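Local structure of LC-Est1C (3WYD) at residues R24-T29 with S52-Y57. The protein probably hydrolyses carboxylic esters, as an alpha/beta-hydrolase-fold carboxylesterase recovered from a leaf-branch compost metagenome. Numbering follows the deposited sequence.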
loop_
_atom_site.group_PDB
_atom_site.type_symbol
_atom_site.label_atom_id
_atom_site.label_comp_id
_atom_site.label_asym_id
_atom_site.label_seq_id
_atom_site.Cartn_x
_atom_site.Cartn_y
_atom_site.Cartn_z
ATOM N N ARG A 24 -19.129 0.123 -0.026
ATOM C CA ARG A 24 -20.137 -0.920 -0.114
ATOM C C ARG A 24 -20.607 -1.269 1.275
ATOM O O ARG A 24 -19.846 -1.183 2.244
ATOM C CB ARG A 24 -19.596 -2.186 -0.800
ATOM C CG ARG A 24 -19.305 -1.995 -2.279
ATOM C CD ARG A 24 -20.594 -2.132 -3.112
ATOM N NE ARG A 24 -21.447 -3.288 -2.790
ATOM C CZ ARG A 24 -21.344 -4.500 -3.331
ATOM N NH1 ARG A 24 -20.377 -4.789 -4.194
ATOM N NH2 ARG A 24 -22.224 -5.448 -3.033
ATOM N N LEU A 25 -21.855 -1.665 1.382
ATOM C CA LEU A 25 -22.457 -1.982 2.644
ATOM C C LEU A 25 -23.090 -3.375 2.596
ATOM O O LEU A 25 -23.740 -3.741 1.597
ATOM C CB LEU A 25 -23.497 -0.916 2.962
ATOM C CG LEU A 25 -23.880 -0.637 4.398
ATOM C CD1 LEU A 25 -22.737 -0.168 5.280
ATOM C CD2 LEU A 25 -24.946 0.455 4.295
ATOM N N TYR A 26 -22.832 -4.203 3.604
ATOM C CA TYR A 26 -23.629 -5.411 3.829
ATOM C C TYR A 26 -24.511 -5.240 5.038
ATOM O O TYR A 26 -24.035 -4.899 6.116
ATOM C CB TYR A 26 -22.754 -6.660 4.053
ATOM C CG TYR A 26 -23.609 -7.923 4.129
ATOM C CD1 TYR A 26 -24.085 -8.516 2.962
ATOM C CD2 TYR A 26 -24.078 -8.403 5.349
ATOM C CE1 TYR A 26 -24.935 -9.622 3.022
ATOM C CE2 TYR A 26 -24.940 -9.485 5.420
ATOM C CZ TYR A 26 -25.387 -10.073 4.236
ATOM O OH TYR A 26 -26.248 -11.152 4.303
ATOM N N VAL A 27 -25.820 -5.537 4.895
ATOM C CA VAL A 27 -26.797 -5.413 5.998
ATOM C C VAL A 27 -27.483 -6.778 6.216
ATOM O O VAL A 27 -28.079 -7.334 5.269
ATOM C CB VAL A 27 -27.854 -4.308 5.666
ATOM C CG1 VAL A 27 -28.951 -4.221 6.743
ATOM C CG2 VAL A 27 -27.196 -2.958 5.530
ATOM N N PRO A 28 -27.310 -7.390 7.400
ATOM C CA PRO A 28 -27.880 -8.729 7.615
ATOM C C PRO A 28 -29.384 -8.762 7.457
ATOM O O PRO A 28 -30.056 -7.751 7.645
ATOM C CB PRO A 28 -27.531 -9.062 9.063
ATOM C CG PRO A 28 -26.350 -8.208 9.355
ATOM C CD PRO A 28 -26.500 -6.967 8.555
ATOM N N THR A 29 -29.880 -9.915 7.037
ATOM C CA THR A 29 -31.317 -10.076 6.862
ATOM C C THR A 29 -32.075 -9.816 8.157
ATOM O O THR A 29 -33.268 -9.533 8.117
ATOM C CB THR A 29 -31.668 -11.495 6.353
ATOM O OG1 THR A 29 -31.264 -12.465 7.319
ATOM C CG2 THR A 29 -31.004 -11.778 5.023
ATOM N N SER A 52 -13.984 -5.629 -2.985
ATOM C CA SER A 52 -13.079 -6.740 -2.771
ATOM C C SER A 52 -13.599 -7.770 -1.775
ATOM O O SER A 52 -13.436 -8.957 -2.004
ATOM C CB SER A 52 -11.717 -6.236 -2.296
ATOM O OG SER A 52 -11.032 -5.597 -3.345
ATOM N N TYR A 53 -14.139 -7.328 -0.627
ATOM C CA TYR A 53 -14.617 -8.314 0.368
ATOM C C TYR A 53 -15.929 -8.991 -0.053
ATOM O O TYR A 53 -16.280 -10.044 0.454
ATOM C CB TYR A 53 -14.705 -7.760 1.806
ATOM C CG TYR A 53 -13.380 -7.613 2.541
ATOM C CD1 TYR A 53 -12.589 -6.496 2.379
ATOM C CD2 TYR A 53 -12.973 -8.576 3.446
ATOM C CE1 TYR A 53 -11.402 -6.361 3.060
ATOM C CE2 TYR A 53 -11.768 -8.433 4.158
ATOM C CZ TYR A 53 -10.967 -7.340 3.902
ATOM O OH TYR A 53 -9.776 -7.215 4.574
ATOM N N PHE A 54 -16.646 -8.407 -1.016
ATOM C CA PHE A 54 -17.818 -9.073 -1.575
ATOM C C PHE A 54 -17.486 -10.101 -2.634
ATOM O O PHE A 54 -18.156 -11.120 -2.725
ATOM C CB PHE A 54 -18.814 -8.044 -2.150
ATOM C CG PHE A 54 -19.404 -7.133 -1.119
ATOM C CD1 PHE A 54 -18.706 -6.017 -0.677
ATOM C CD2 PHE A 54 -20.633 -7.421 -0.561
ATOM C CE1 PHE A 54 -19.234 -5.196 0.297
ATOM C CE2 PHE A 54 -21.186 -6.597 0.407
ATOM C CZ PHE A 54 -20.497 -5.462 0.820
ATOM N N ASP A 55 -16.528 -9.773 -3.491
ATOM C CA ASP A 55 -16.370 -10.444 -4.797
ATOM C C ASP A 55 -15.171 -11.382 -4.741
ATOM O O ASP A 55 -15.159 -12.440 -5.374
ATOM C CB ASP A 55 -16.139 -9.408 -5.893
ATOM C CG ASP A 55 -17.398 -8.611 -6.251
ATOM O OD1 ASP A 55 -18.510 -8.971 -5.813
ATOM O OD2 ASP A 55 -17.253 -7.595 -6.968
ATOM N N SER A 56 -14.180 -11.009 -3.943
ATOM C CA SER A 56 -13.013 -11.851 -3.724
ATOM C C SER A 56 -12.949 -12.361 -2.281
ATOM O O SER A 56 -13.955 -12.437 -1.574
ATOM C CB SER A 56 -11.727 -11.102 -4.064
ATOM O OG SER A 56 -11.918 -10.220 -5.157
ATOM N N TYR A 57 -11.755 -12.733 -1.854
ATOM C CA TYR A 57 -11.558 -13.400 -0.582
ATOM C C TYR A 57 -12.471 -14.613 -0.413
ATOM O O TYR A 57 -13.392 -14.633 0.413
ATOM C CB TYR A 57 -11.638 -12.404 0.595
ATOM C CG TYR A 57 -10.565 -11.319 0.547
ATOM C CD1 TYR A 57 -9.246 -11.602 0.886
ATOM C CD2 TYR A 57 -10.875 -10.011 0.193
ATOM C CE1 TYR A 57 -8.271 -10.602 0.921
ATOM C CE2 TYR A 57 -9.890 -9.013 0.131
ATOM C CZ TYR A 57 -8.583 -9.317 0.510
ATOM O OH TYR A 57 -7.636 -8.320 0.461
#
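Arg24 and Phe54 make a cation-pi stack: the guanidinium lies nearly flat over one face of the ring, its plane tilted by 17° against it. Arg24 CZ stands 3.9 Å from the centroid of the Phe54 ring and only 9° off the ring normal. The overlap is slightly offset, with Arg24 NH2 reaching over one rim of the ring, 3.5 Å from Phe54 CD2. Bends at chi2 (-82°) and chi3 fold the arginine back, bringing its charged end over the same ring that its own stem touches.

Van der Waals contact carries the remainder. Arg24 CB meets the far part of the phenylalanine, 3.2 Å from Phe54 CE1, a tight approach. Tyr26 offers its CB, 4.0 Å from Phe54 CE2, while its ring swings off along the strand and its hydroxyl hydrogen-bonds Glu67. Between these two residues the ring tip looks at the strand backbone: Phe54 CZ lies 3.8 Å from Tyr26 N, which sits at the ring edge in its plane, and equally far from Leu25 O.

Asp55 OD1 remains 4.9 Å from Arg24 NH1, too far for a salt bridge, though its charge may still draw on the guanidinium.

Within the alpha/beta-hydrolase fold, this surface contact joins strand 23-26, an outermost strand of the sheet, to the short helix 52-55. Strand 23-26 pairs antiparallel with strand 72-76, through Arg24 with Cys75 and Tyr26 with Val73. Phe54 bridges the two elements, also touching Cys75 of that neighbouring strand and Met63 of helix 57-69.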